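Phospholipase C-beta (PLC-beta) (Sepia officinalis, PDB 3QR0) is a multidomain phospholipase of the PLC-beta family, in which PH, EF-hand and C2 domains accompany a TIM-barrel domain that holds a calcium ion. Local coordinates at residues R71-A76 and E135-Y140; K17-L22 and A130-E135; L678-V683 and K710-D715; E674-P679 and L716-I721. All blocks are in the same frame, centred on the assembly; numbering follows the deposited sequence.

Interaction 1 (R71-A76 and E135-Y140)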
loop_
_atom_site.group_PDB
_atom_site.type_symbol
_atom_site.label_atom_id
_atom_site.label_comp_id
_atom_site.label_asym_id
_atom_site.label_seq_id
_atom_site.Cartn_x
_atom_site.Cartn_y
_atom_site.Cartn_z
ATOM N N ARG A 71 -6.369 9.052 -7.048
ATOM C CA ARG A 71 -6.604 8.836 -5.619
ATOM C C ARG A 71 -8.077 8.832 -5.272
ATOM O O ARG A 71 -8.531 8.056 -4.431
ATOM C CB ARG A 71 -5.889 9.924 -4.811
ATOM C CG ARG A 71 -4.377 9.921 -4.986
ATOM C CD ARG A 71 -3.751 8.682 -4.398
ATOM N NE ARG A 71 -2.342 8.537 -4.754
ATOM C CZ ARG A 71 -1.527 7.613 -4.251
ATOM N NH1 ARG A 71 -1.959 6.741 -3.349
ATOM N NH2 ARG A 71 -0.264 7.568 -4.647
ATOM N N ASP A 72 -8.831 9.712 -5.910
ATOM C CA ASP A 72 -10.258 9.748 -5.703
ATOM C C ASP A 72 -10.936 10.415 -6.885
ATOM O O ASP A 72 -10.312 11.174 -7.629
ATOM C CB ASP A 72 -10.587 10.505 -4.411
ATOM C CG ASP A 72 -11.890 10.043 -3.765
ATOM O OD1 ASP A 72 -12.612 9.196 -4.342
ATOM O OD2 ASP A 72 -12.196 10.541 -2.662
ATOM N N ILE A 73 -12.210 10.086 -7.058
ATOM C CA ILE A 73 -13.083 10.782 -7.976
ATOM C C ILE A 73 -14.408 10.934 -7.249
ATOM O O ILE A 73 -14.919 9.973 -6.664
ATOM C CB ILE A 73 -13.223 10.058 -9.341
ATOM C CG1 ILE A 73 -14.230 10.786 -10.235
ATOM C CG2 ILE A 73 -13.587 8.590 -9.157
ATOM C CD1 ILE A 73 -14.186 10.348 -11.688
ATOM N N ARG A 74 -14.929 12.160 -7.250
ATOM C CA ARG A 74 -16.116 12.516 -6.473
ATOM C C ARG A 74 -17.119 13.232 -7.351
ATOM O O ARG A 74 -16.742 13.898 -8.310
ATOM C CB ARG A 74 -15.732 13.447 -5.326
ATOM C CG ARG A 74 -14.773 12.841 -4.347
ATOM C CD ARG A 74 -14.026 13.878 -3.542
ATOM N NE ARG A 74 -12.867 13.255 -2.916
ATOM C CZ ARG A 74 -11.888 13.906 -2.295
ATOM N NH1 ARG A 74 -11.917 15.229 -2.169
ATOM N NH2 ARG A 74 -10.879 13.211 -1.787
ATOM N N CYS A 75 -18.396 13.105 -7.013
ATOM C CA CYS A 75 -19.444 13.785 -7.758
ATOM C C CYS A 75 -20.502 14.349 -6.826
ATOM O O CYS A 75 -20.500 14.071 -5.627
ATOM C CB CYS A 75 -20.082 12.837 -8.774
ATOM S SG CYS A 75 -21.003 11.453 -8.043
ATOM N N ALA A 76 -21.395 15.155 -7.395
ATOM C CA ALA A 76 -22.514 15.733 -6.656
ATOM C C ALA A 76 -22.021 16.531 -5.446
ATOM O O ALA A 76 -21.116 17.361 -5.579
ATOM C CB ALA A 76 -23.501 14.640 -6.252
ATOM N N GLU A 135 -18.180 6.199 -10.084
ATOM C CA GLU A 135 -18.163 4.826 -9.583
ATOM C C GLU A 135 -17.219 3.934 -10.384
ATOM O O GLU A 135 -16.490 3.131 -9.812
ATOM C CB GLU A 135 -19.568 4.229 -9.583
ATOM C CG GLU A 135 -20.478 4.895 -8.571
ATOM C CD GLU A 135 -21.901 4.386 -8.626
ATOM O OE1 GLU A 135 -22.440 4.224 -9.746
ATOM O OE2 GLU A 135 -22.486 4.165 -7.543
ATOM N N GLU A 136 -17.229 4.086 -11.701
ATOM C CA GLU A 136 -16.409 3.240 -12.567
ATOM C C GLU A 136 -14.927 3.547 -12.417
ATOM O O GLU A 136 -14.124 2.640 -12.196
ATOM C CB GLU A 136 -16.836 3.382 -14.032
ATOM C CG GLU A 136 -18.171 2.715 -14.360
ATOM C CD GLU A 136 -18.169 1.210 -14.132
ATOM O OE1 GLU A 136 -17.144 0.554 -14.418
ATOM O OE2 GLU A 136 -19.209 0.683 -13.672
ATOM N N VAL A 137 -14.569 4.825 -12.527
ATOM C CA VAL A 137 -13.165 5.231 -12.460
ATOM C C VAL A 137 -12.544 4.913 -11.097
ATOM O O VAL A 137 -11.396 4.477 -11.030
ATOM C CB VAL A 137 -12.991 6.723 -12.796
ATOM C CG1 VAL A 137 -11.556 7.171 -12.542
ATOM C CG2 VAL A 137 -13.378 6.976 -14.242
ATOM N N PHE A 138 -13.300 5.117 -10.018
ATOM C CA PHE A 138 -12.804 4.771 -8.692
ATOM C C PHE A 138 -12.464 3.277 -8.625
ATOM O O PHE A 138 -11.389 2.906 -8.156
ATOM C CB PHE A 138 -13.807 5.132 -7.593
ATOM C CG PHE A 138 -13.243 5.000 -6.206
ATOM C CD1 PHE A 138 -12.580 6.067 -5.611
ATOM C CD2 PHE A 138 -13.349 3.805 -5.506
ATOM C CE1 PHE A 138 -12.031 5.950 -4.329
ATOM C CE2 PHE A 138 -12.805 3.675 -4.224
ATOM C CZ PHE A 138 -12.147 4.758 -3.634
ATOM N N SER A 139 -13.372 2.429 -9.109
ATOM C CA SER A 139 -13.140 0.986 -9.090
ATOM C C SER A 139 -11.886 0.597 -9.886
ATOM O O SER A 139 -11.176 -0.313 -9.480
ATOM C CB SER A 139 -14.377 0.197 -9.565
ATOM O OG SER A 139 -14.560 0.297 -10.967
ATOM N N TYR A 140 -11.593 1.297 -10.986
ATOM C CA TYR A 140 -10.396 0.989 -11.785
ATOM C C TYR A 140 -9.116 1.425 -11.084
ATOM O O TYR A 140 -8.098 0.749 -11.194
ATOM C CB TYR A 140 -10.413 1.644 -13.178
ATOM C CG TYR A 140 -11.692 1.504 -13.962
ATOM C CD1 TYR A 140 -12.473 0.349 -13.893
ATOM C CD2 TYR A 140 -12.104 2.519 -14.807
ATOM C CE1 TYR A 140 -13.661 0.245 -14.630
ATOM C CE2 TYR A 140 -13.268 2.423 -15.540
ATOM C CZ TYR A 140 -14.042 1.293 -15.452
ATOM O OH TYR A 140 -15.203 1.234 -16.193
#
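Strand 71-75 and helix 135-140 run antiparallel, with 170° between their directions and axes 7.8 Å apart at closest approach, and Ile73 and Phe138 have the nearest CA pair. No hydrogen bond links them; the contact is made by side chains. Ile73 points at the helix and uses both ends of its branched side chain. Its CG2 lies 3.8 Å from Phe138 CB, and the two side chains run past each other head to tail. Its CD1 reaches Val137 CB at 4.0 Å, one side chain lying roughly perpendicular to the other. The ring of Phe138 is carried back to the strand because CG stands anti to the backbone N (chi1 -171°). There Asp72 OD1 comes within 3.3 Å of Phe138 CE1, the carboxylate and ring planes being 62° apart. The other oxygen, Asp72 OD2, is gripped side-on by two nitrogens of Arg74, NE at 2.8 Å and NH2 at 3.1 Å, with Asp72 OD2 lying in the guanidinium plane. OD1 has its own salt bridge to Lys406, whose ammonium also makes a cation-pi contact with Phe138; with both oxygens held, the carboxylate probably has little freedom to turn beside the ring.

The helix is the C-terminal one that closes a PH-domain barrel. Strand 70-75 is the outermost strand of its sheet; Arg71 and Asp72 both face Cys109 of strand 105-110 in a classic beta bulge. Helix 354-361, within the X-domain range, meets Asp72 and Phe138 through Leu361.

Interaction 2 (K17-L22 and A130-E135)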
loop_
_atom_site.group_PDB
_atom_site.type_symbol
_atom_site.label_atom_id
_atom_site.label_comp_id
_atom_site.label_asym_id
_atom_site.label_seq_id
_atom_site.Cartn_x
_atom_site.Cartn_y
_atom_site.Cartn_z
ATOM N N LYS A 17 -13.594 -3.965 -15.807
ATOM C CA LYS A 17 -14.544 -4.202 -16.884
ATOM C C LYS A 17 -15.131 -2.851 -17.263
ATOM O O LYS A 17 -15.915 -2.287 -16.507
ATOM C CB LYS A 17 -15.639 -5.163 -16.418
ATOM C CG LYS A 17 -16.642 -5.519 -17.495
ATOM C CD LYS A 17 -17.430 -6.763 -17.135
ATOM C CE LYS A 17 -18.414 -7.116 -18.231
ATOM N NZ LYS A 17 -18.941 -8.501 -18.086
ATOM N N VAL A 18 -14.721 -2.321 -18.413
ATOM C CA VAL A 18 -15.045 -0.943 -18.779
ATOM C C VAL A 18 -16.261 -0.920 -19.694
ATOM O O VAL A 18 -16.210 -1.475 -20.782
ATOM C CB VAL A 18 -13.862 -0.249 -19.487
ATOM C CG1 VAL A 18 -14.187 1.216 -19.780
ATOM C CG2 VAL A 18 -12.606 -0.345 -18.641
ATOM N N PRO A 19 -17.362 -0.279 -19.254
ATOM C CA PRO A 19 -18.555 -0.213 -20.101
ATOM C C PRO A 19 -18.277 0.440 -21.448
ATOM O O PRO A 19 -17.454 1.354 -21.528
ATOM C CB PRO A 19 -19.518 0.667 -19.293
ATOM C CG PRO A 19 -19.046 0.580 -17.899
ATOM C CD PRO A 19 -17.571 0.405 -17.966
ATOM N N GLU A 20 -18.970 -0.017 -22.491
ATOM C CA GLU A 20 -18.840 0.586 -23.819
ATOM C C GLU A 20 -19.047 2.109 -23.790
ATOM O O GLU A 20 -18.412 2.833 -24.554
ATOM C CB GLU A 20 -19.812 -0.064 -24.815
ATOM C CG GLU A 20 -19.267 -1.325 -25.475
ATOM C CD GLU A 20 -18.198 -1.023 -26.517
ATOM O OE1 GLU A 20 -18.516 -0.340 -27.519
ATOM O OE2 GLU A 20 -17.046 -1.470 -26.337
ATOM N N GLN A 21 -19.923 2.578 -22.901
ATOM C CA GLN A 21 -20.184 4.008 -22.723
ATOM C C GLN A 21 -18.912 4.799 -22.405
ATOM O O GLN A 21 -18.709 5.878 -22.955
ATOM C CB GLN A 21 -21.212 4.228 -21.608
ATOM C CG GLN A 21 -21.618 5.689 -21.393
ATOM C CD GLN A 21 -22.533 5.876 -20.193
ATOM O OE1 GLN A 21 -23.216 4.945 -19.768
ATOM N NE2 GLN A 21 -22.548 7.088 -19.636
ATOM N N LEU A 22 -18.068 4.264 -21.520
ATOM C CA LEU A 22 -16.826 4.942 -21.136
ATOM C C LEU A 22 -15.732 4.788 -22.189
ATOM O O LEU A 22 -14.863 5.654 -22.308
ATOM C CB LEU A 22 -16.295 4.451 -19.781
ATOM C CG LEU A 22 -17.202 4.498 -18.540
ATOM C CD1 LEU A 22 -16.391 4.906 -17.319
ATOM C CD2 LEU A 22 -18.413 5.411 -18.714
ATOM N N ALA A 130 -22.241 11.796 -14.336
ATOM C CA ALA A 130 -21.269 12.118 -13.288
ATOM C C ALA A 130 -21.125 10.966 -12.291
ATOM O O ALA A 130 -20.011 10.614 -11.898
ATOM C CB ALA A 130 -21.662 13.406 -12.559
ATOM N N LYS A 131 -22.254 10.393 -11.888
ATOM C CA LYS A 131 -22.261 9.282 -10.938
ATOM C C LYS A 131 -21.612 8.039 -11.541
ATOM O O LYS A 131 -20.734 7.436 -10.925
ATOM C CB LYS A 131 -23.692 8.971 -10.479
ATOM C CG LYS A 131 -23.781 7.899 -9.399
ATOM C CD LYS A 131 -25.200 7.779 -8.857
ATOM C CE LYS A 131 -25.320 6.632 -7.863
ATOM N NZ LYS A 131 -26.725 6.461 -7.395
ATOM N N LYS A 132 -22.031 7.665 -12.749
ATOM C CA LYS A 132 -21.486 6.477 -13.411
ATOM C C LYS A 132 -19.967 6.552 -13.576
ATOM O O LYS A 132 -19.267 5.584 -13.281
ATOM C CB LYS A 132 -22.140 6.246 -14.775
ATOM C CG LYS A 132 -21.661 4.972 -15.468
ATOM C CD LYS A 132 -22.771 4.279 -16.242
ATOM C CE LYS A 132 -22.415 2.825 -16.567
ATOM N NZ LYS A 132 -22.068 2.014 -15.362
ATOM N N TRP A 133 -19.462 7.693 -14.045
ATOM C CA TRP A 133 -18.010 7.864 -14.210
ATOM C C TRP A 133 -17.278 7.793 -12.871
ATOM O O TRP A 133 -16.221 7.184 -12.774
ATOM C CB TRP A 133 -17.669 9.173 -14.929
ATOM C CG TRP A 133 -17.784 9.057 -16.402
ATOM C CD1 TRP A 133 -18.928 9.097 -17.137
ATOM C CD2 TRP A 133 -16.714 8.874 -17.335
ATOM N NE1 TRP A 133 -18.642 8.952 -18.467
ATOM C CE2 TRP A 133 -17.288 8.812 -18.618
ATOM C CE3 TRP A 133 -15.327 8.762 -17.210
ATOM C CZ2 TRP A 133 -16.524 8.636 -19.773
ATOM C CZ3 TRP A 133 -14.566 8.589 -18.364
ATOM C CH2 TRP A 133 -15.167 8.529 -19.624
ATOM N N SER A 134 -17.854 8.411 -11.846
ATOM C CA SER A 134 -17.252 8.411 -10.516
ATOM C C SER A 134 -17.124 6.999 -9.947
ATOM O O SER A 134 -16.083 6.639 -9.400
ATOM C CB SER A 134 -18.064 9.283 -9.557
ATOM O OG SER A 134 -17.324 9.537 -8.373
ATOM N N GLU A 135 -18.180 6.199 -10.084
ATOM C CA GLU A 135 -18.163 4.826 -9.583
ATOM C C GLU A 135 -17.219 3.934 -10.384
ATOM O O GLU A 135 -16.490 3.131 -9.812
ATOM C CB GLU A 135 -19.568 4.229 -9.583
ATOM C CG GLU A 135 -20.478 4.895 -8.571
ATOM C CD GLU A 135 -21.901 4.386 -8.626
ATOM O OE1 GLU A 135 -22.440 4.224 -9.746
ATOM O OE2 GLU A 135 -22.486 4.165 -7.543
#
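Pro19, at the N-cap position of helix 20-24, starts the contact: its CG lies 4.2 Å from Lys132 NZ. Further along helix 127-141, Pro19 also touches Glu136 and Tyr140. Gln21 comes next and points toward the helix. With CG anti to the backbone N (chi1 -177°) and the chain extended beyond it, the amide is carried out to the aliphatic part of Lys132, where Gln21 OE1 sits 3.6 Å from Lys132 CD. Lys132, bent at chi2 and chi4, offers CD and CE to that oxygen. Gln21 NE2 is taken by Asp26 OD2.

Both segments belong to the PH domain, whose C-terminal helix plugs one end of the beta barrel; here the short helix that precedes the first barrel strand, 26-31, packs against that plug.

Leu22 makes the hydrophobic part of the contact. It lays CD2 over one face of the Trp133 indole, 3.8 Å from the centroid of the five-membered ring and 23° off its normal, a CH-pi contact, while Leu22 CD1 lies 4.0 Å from both Trp133 CD2 and Trp133 CE3, near the bond they share. The indole is further anchored at its N-H, since Trp133 NE1 hydrogen-bonds to Asp26 OD2, the same oxygen that receives Gln21, and Phe28 meets the ring edge-to-face.

Interaction 3 (L678-V683 and K710-D715)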
loop_
_atom_site.group_PDB
_atom_site.type_symbol
_atom_site.label_atom_id
_atom_site.label_comp_id
_atom_site.label_asym_id
_atom_site.label_seq_id
_atom_site.Cartn_x
_atom_site.Cartn_y
_atom_site.Cartn_z
ATOM N N LEU A 678 10.921 -10.055 13.709
ATOM C CA LEU A 678 11.492 -10.092 15.048
ATOM C C LEU A 678 12.874 -9.441 15.015
ATOM O O LEU A 678 13.534 -9.443 13.971
ATOM C CB LEU A 678 11.610 -11.526 15.570
ATOM C CG LEU A 678 10.318 -12.272 15.929
ATOM C CD1 LEU A 678 10.668 -13.575 16.634
ATOM C CD2 LEU A 678 9.404 -11.429 16.803
ATOM N N PRO A 679 13.318 -8.875 16.148
ATOM C CA PRO A 679 14.650 -8.278 16.188
ATOM C C PRO A 679 15.738 -9.217 15.663
ATOM O O PRO A 679 16.596 -8.783 14.899
ATOM C CB PRO A 679 14.852 -7.977 17.676
ATOM C CG PRO A 679 13.489 -7.752 18.194
ATOM C CD PRO A 679 12.585 -8.659 17.409
ATOM N N THR A 680 15.676 -10.493 16.041
ATOM C CA THR A 680 16.662 -11.486 15.591
ATOM C C THR A 680 16.613 -11.759 14.076
ATOM O O THR A 680 17.580 -12.264 13.508
ATOM C CB THR A 680 16.504 -12.825 16.358
ATOM O OG1 THR A 680 17.690 -13.617 16.208
ATOM C CG2 THR A 680 15.292 -13.610 15.862
ATOM N N ASP A 681 15.493 -11.431 13.433
ATOM C CA ASP A 681 15.318 -11.630 11.990
ATOM C C ASP A 681 15.428 -10.334 11.185
ATOM O O ASP A 681 15.287 -10.351 9.959
ATOM C CB ASP A 681 13.945 -12.251 11.709
ATOM C CG ASP A 681 13.795 -13.650 12.282
ATOM O OD1 ASP A 681 14.814 -14.349 12.430
ATOM O OD2 ASP A 681 12.650 -14.056 12.577
ATOM N N THR A 682 15.663 -9.214 11.858
ATOM C CA THR A 682 15.689 -7.926 11.184
ATOM C C THR A 682 17.100 -7.631 10.672
ATOM O O THR A 682 18.053 -7.628 11.440
ATOM C CB THR A 682 15.172 -6.818 12.110
ATOM O OG1 THR A 682 13.791 -7.073 12.399
ATOM C CG2 THR A 682 15.314 -5.449 11.461
ATOM N N VAL A 683 17.212 -7.404 9.366
ATOM C CA VAL A 683 18.489 -7.175 8.699
ATOM C C VAL A 683 18.397 -5.914 7.847
ATOM O O VAL A 683 17.648 -5.870 6.859
ATOM C CB VAL A 683 18.864 -8.367 7.790
ATOM C CG1 VAL A 683 20.181 -8.094 7.061
ATOM C CG2 VAL A 683 18.953 -9.660 8.602
ATOM N N LYS A 710 18.735 -18.097 8.772
ATOM C CA LYS A 710 17.742 -18.579 9.725
ATOM C C LYS A 710 16.750 -17.483 10.073
ATOM O O LYS A 710 17.078 -16.552 10.807
ATOM C CB LYS A 710 18.416 -19.076 11.003
ATOM C CG LYS A 710 17.439 -19.665 12.021
ATOM C CD LYS A 710 18.157 -20.220 13.245
ATOM C CE LYS A 710 17.186 -20.948 14.169
ATOM N NZ LYS A 710 17.842 -21.387 15.441
ATOM N N VAL A 711 15.540 -17.600 9.538
ATOM C CA VAL A 711 14.446 -16.717 9.917
ATOM C C VAL A 711 13.620 -17.429 10.985
ATOM O O VAL A 711 12.868 -18.358 10.681
ATOM C CB VAL A 711 13.561 -16.368 8.709
ATOM C CG1 VAL A 711 12.485 -15.361 9.115
ATOM C CG2 VAL A 711 14.418 -15.829 7.565
ATOM N N VAL A 712 13.778 -16.994 12.235
ATOM C CA VAL A 712 13.096 -17.615 13.370
ATOM C C VAL A 712 11.567 -17.592 13.265
ATOM O O VAL A 712 10.920 -18.603 13.532
ATOM C CB VAL A 712 13.524 -16.966 14.706
ATOM C CG1 VAL A 712 12.550 -17.338 15.824
ATOM C CG2 VAL A 712 14.948 -17.386 15.063
ATOM N N LEU A 713 10.997 -16.452 12.875
ATOM C CA LEU A 713 9.538 -16.296 12.806
ATOM C C LEU A 713 9.104 -15.706 11.463
ATOM O O LEU A 713 8.832 -14.508 11.354
ATOM C CB LEU A 713 9.036 -15.431 13.973
ATOM C CG LEU A 713 7.772 -15.933 14.679
ATOM C CD1 LEU A 713 6.632 -16.153 13.703
ATOM C CD2 LEU A 713 8.068 -17.205 15.460
ATOM N N PRO A 714 9.033 -16.554 10.426
ATOM C CA PRO A 714 8.685 -16.079 9.088
ATOM C C PRO A 714 7.367 -15.290 8.994
ATOM O O PRO A 714 7.311 -14.293 8.282
ATOM C CB PRO A 714 8.596 -17.372 8.276
ATOM C CG PRO A 714 9.534 -18.295 8.957
ATOM C CD PRO A 714 9.389 -17.984 10.418
ATOM N N ASP A 715 6.330 -15.716 9.710
ATOM C CA ASP A 715 5.015 -15.074 9.572
ATOM C C ASP A 715 4.936 -13.665 10.166
ATOM O O ASP A 715 3.977 -12.950 9.896
ATOM C CB ASP A 715 3.900 -15.960 10.141
ATOM C CG ASP A 715 3.610 -17.182 9.261
ATOM O OD1 ASP A 715 4.054 -17.210 8.082
ATOM O OD2 ASP A 715 2.941 -18.115 9.759
HETATM O O HOH W 1 10.518 -12.470 12.097
#
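Asp681 OD2 is gripped by Leu713 N at 2.9 Å and by a water at 2.7 Å, while the other carboxylate oxygen, OD1, takes Val712 N at 2.8 Å. Both segments belong to the C2 domain, a beta sandwich: residues 678-683 follow strand 669-676 of one sheet, and residues 710-715 carry the chain off strand 706-711 of the other. One carboxylate thus receives two successive backbone N-H groups, each on its syn side, with N-H...O angles of 154° for Val712 and 166° for Leu713. Having CG beside its own backbone N (chi1 -65°), Asp681 points toward these amides. Its flank rests on Val711, whose CG1 is 3.7 Å from Asp681 OD2. Because the residue is buried, these N-H groups and the water probably help to steady its charge.

Apolar contacts border the carboxylate. Leu678 sets CD1 against Leu713 CB at 3.6 Å, the two side chains crossing at a slant, and Thr680 turns its methyl, not its hydroxyl, to Val712, with CG2 to CG2 at 3.9 Å. The turn that presents Asp681 is itself tied back: Leu678 O accepts from Asp681 N and from Thr682 OG1, which reach it from opposite faces of the carbonyl plane. The water completes the bridge, accepting from Leu678 N and donating to Asp681 OD2 and to Leu713 O, which lies 2.7 Å away.

Interaction 4 (E674-P679 and L716-I721); sequences EMYGLP and LAVVRI. With GOL (glycerol), chain E.
The Tyr676 ring meets the neighbouring strand at its edge: Val718 CG2 lies in the ring plane 3.6 Å from Tyr676 CD2, and Arg720 CD sits farther along the same rim. The guanidinium of Arg720, turned 40° from the ring, is likewise met at its edge, where NH1 gives Tyr676 OH a hydrogen bond of 3.2 Å that lies in the guanidinium plane. Ile605 and Val609 of helix 605-613 also touch Tyr676. An arginine chain extended from CG to NE, starting anti to the backbone N (chi1 -175°), brings NH1 up to the phenol, and Arg720 NE is held by His733.

Beneath these side chains, strands 669-676 and 718-725 pair antiparallel in a sheet of the C2 sandwich. Glu674 with Arg720 and Tyr676 with Val718 are hydrogen-bonded pairs, joined by four N-H...O bonds; Met675 with Val719 is the non-hydrogen-bonded pair between them, its side chains on the other face toward strand 650-660. Beyond the strand end, Gly677 CA approaches Leu716 O to 3.4 Å, and Leu678 CD2 meets Leu716 CD1 at 3.6 Å.

The phenol donates to Glu674 OE1 at 2.6 Å on the anti side, so Tyr676 OH accepts from a cation and gives to an anion. A glycerol, probably from the crystallisation liquor, bridges the same pair, donating from O2 to Glu674 OE2 and accepting at O3 from Arg720 NH1. Glu674 pairs directly with Arg684, but it and Arg720 are linked through hydroxyls, their charged atoms apart, which probably polarises the phenol O-H toward the carboxylate.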
loop_
_atom_site.group_PDB
_atom_site.type_symbol
_atom_site.label_atom_id
_atom_site.label_comp_id
_atom_site.label_asym_id
_atom_site.label_seq_id
_atom_site.Cartn_x
_atom_site.Cartn_y
_atom_site.Cartn_z
ATOM N N GLU A 674 16.415 -6.027 2.276
ATOM C CA GLU A 674 16.328 -5.959 3.732
ATOM C C GLU A 674 15.232 -6.884 4.244
ATOM O O GLU A 674 14.348 -7.303 3.482
ATOM C CB GLU A 674 16.075 -4.511 4.182
ATOM C CG GLU A 674 17.288 -3.610 3.954
ATOM C CD GLU A 674 17.232 -2.271 4.676
ATOM O OE1 GLU A 674 16.176 -1.903 5.238
ATOM O OE2 GLU A 674 18.281 -1.586 4.689
ATOM N N MET A 675 15.308 -7.217 5.530
ATOM C CA MET A 675 14.267 -7.992 6.194
ATOM C C MET A 675 13.875 -7.313 7.502
ATOM O O MET A 675 14.742 -6.822 8.236
ATOM C CB MET A 675 14.736 -9.430 6.448
ATOM C CG MET A 675 13.693 -10.328 7.103
ATOM S SD MET A 675 14.080 -12.096 7.063
ATOM C CE MET A 675 14.304 -12.369 5.301
ATOM N N TYR A 676 12.570 -7.273 7.772
ATOM C CA TYR A 676 12.029 -6.727 9.020
ATOM C C TYR A 676 11.068 -7.740 9.616
ATOM O O TYR A 676 10.194 -8.264 8.921
ATOM C CB TYR A 676 11.289 -5.397 8.789
ATOM C CG TYR A 676 11.909 -4.540 7.721
ATOM C CD1 TYR A 676 13.084 -3.838 7.960
ATOM C CD2 TYR A 676 11.336 -4.447 6.461
ATOM C CE1 TYR A 676 13.675 -3.060 6.966
ATOM C CE2 TYR A 676 11.917 -3.674 5.465
ATOM C CZ TYR A 676 13.084 -2.979 5.724
ATOM O OH TYR A 676 13.661 -2.209 4.734
ATOM N N GLY A 677 11.238 -8.014 10.901
ATOM C CA GLY A 677 10.380 -8.952 11.618
ATOM C C GLY A 677 10.750 -8.897 13.078
ATOM O O GLY A 677 10.908 -7.815 13.628
ATOM N N LEU A 678 10.921 -10.055 13.709
ATOM C CA LEU A 678 11.492 -10.092 15.048
ATOM C C LEU A 678 12.874 -9.441 15.015
ATOM O O LEU A 678 13.534 -9.443 13.971
ATOM C CB LEU A 678 11.610 -11.526 15.570
ATOM C CG LEU A 678 10.318 -12.272 15.929
ATOM C CD1 LEU A 678 10.668 -13.575 16.634
ATOM C CD2 LEU A 678 9.404 -11.429 16.803
ATOM N N PRO A 679 13.318 -8.875 16.148
ATOM C CA PRO A 679 14.650 -8.278 16.188
ATOM C C PRO A 679 15.738 -9.217 15.663
ATOM O O PRO A 679 16.596 -8.783 14.899
ATOM C CB PRO A 679 14.852 -7.977 17.676
ATOM C CG PRO A 679 13.489 -7.752 18.194
ATOM C CD PRO A 679 12.585 -8.659 17.409
ATOM N N LEU A 716 5.934 -13.262 10.953
ATOM C CA LEU A 716 6.043 -11.875 11.422
ATOM C C LEU A 716 6.975 -11.018 10.544
ATOM O O LEU A 716 7.152 -9.825 10.805
ATOM C CB LEU A 716 6.537 -11.836 12.876
ATOM C CG LEU A 716 5.547 -12.266 13.967
ATOM C CD1 LEU A 716 6.240 -12.257 15.320
ATOM C CD2 LEU A 716 4.314 -11.362 14.001
ATOM N N ALA A 717 7.543 -11.613 9.498
ATOM C CA ALA A 717 8.604 -10.972 8.731
ATOM C C ALA A 717 8.198 -10.624 7.307
ATOM O O ALA A 717 7.323 -11.266 6.713
ATOM C CB ALA A 717 9.838 -11.864 8.708
ATOM N N VAL A 718 8.864 -9.610 6.765
ATOM C CA VAL A 718 8.781 -9.287 5.353
ATOM C C VAL A 718 10.184 -9.139 4.790
ATOM O O VAL A 718 11.112 -8.746 5.507
ATOM C CB VAL A 718 7.983 -7.991 5.116
ATOM C CG1 VAL A 718 6.607 -8.107 5.739
ATOM C CG2 VAL A 718 8.729 -6.767 5.671
ATOM N N VAL A 719 10.338 -9.481 3.517
ATOM C CA VAL A 719 11.550 -9.186 2.773
ATOM C C VAL A 719 11.232 -8.030 1.840
ATOM O O VAL A 719 10.097 -7.906 1.342
ATOM C CB VAL A 719 12.088 -10.433 2.014
ATOM C CG1 VAL A 719 11.106 -10.902 0.937
ATOM C CG2 VAL A 719 13.453 -10.140 1.415
ATOM N N ARG A 720 12.215 -7.155 1.641
ATOM C CA ARG A 720 12.004 -5.936 0.888
ATOM C C ARG A 720 13.138 -5.687 -0.088
ATOM O O ARG A 720 14.307 -5.707 0.301
ATOM C CB ARG A 720 11.892 -4.748 1.841
ATOM C CG ARG A 720 11.544 -3.455 1.152
ATOM C CD ARG A 720 11.277 -2.360 2.151
ATOM N NE ARG A 720 11.117 -1.071 1.487
ATOM C CZ ARG A 720 11.744 0.055 1.823
ATOM N NH1 ARG A 720 12.608 0.097 2.833
ATOM N NH2 ARG A 720 11.504 1.155 1.129
ATOM N N ILE A 721 12.779 -5.441 -1.347
ATOM C CA ILE A 721 13.729 -5.035 -2.384
ATOM C C ILE A 721 13.639 -3.523 -2.572
ATOM O O ILE A 721 12.548 -2.993 -2.768
ATOM C CB ILE A 721 13.427 -5.748 -3.726
ATOM C CG1 ILE A 721 13.735 -7.246 -3.618
ATOM C CG2 ILE A 721 14.246 -5.138 -4.866
ATOM C CD1 ILE A 721 13.374 -8.053 -4.886
HETATM C C1 GOL E . 17.777 0.918 2.012
HETATM O O1 GOL E . 19.010 1.590 1.880
HETATM C C2 GOL E . 17.107 1.419 3.281
HETATM O O2 GOL E . 17.747 0.867 4.406
HETATM C C3 GOL E . 15.627 1.058 3.284
HETATM O O3 GOL E . 14.860 2.232 3.162
#

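From the N terminus, the chain first passes residues 17-22, then strand 70-75, and reaches helix 127-141, where interactions 2 and 1 both close. Their segments alternate, so the two loops cross; they share Glu135 and touch where Tyr140 meets Pro19, tying the residues ahead of strand 26-31, and edge strand 70-75, to helix 127-141. Interactions 3 and 4 come much later, in the C2 domain, where the loop of 678-683 with 710-715 lies within that of 674-679 with 716-721. Interaction 4 pairs neighbouring strands of one sheet; interaction 3 joins the turn after strand 669-676 to the end of strand 706-711 of the other. Interactions 1 and 4 have centres about 34 Å apart.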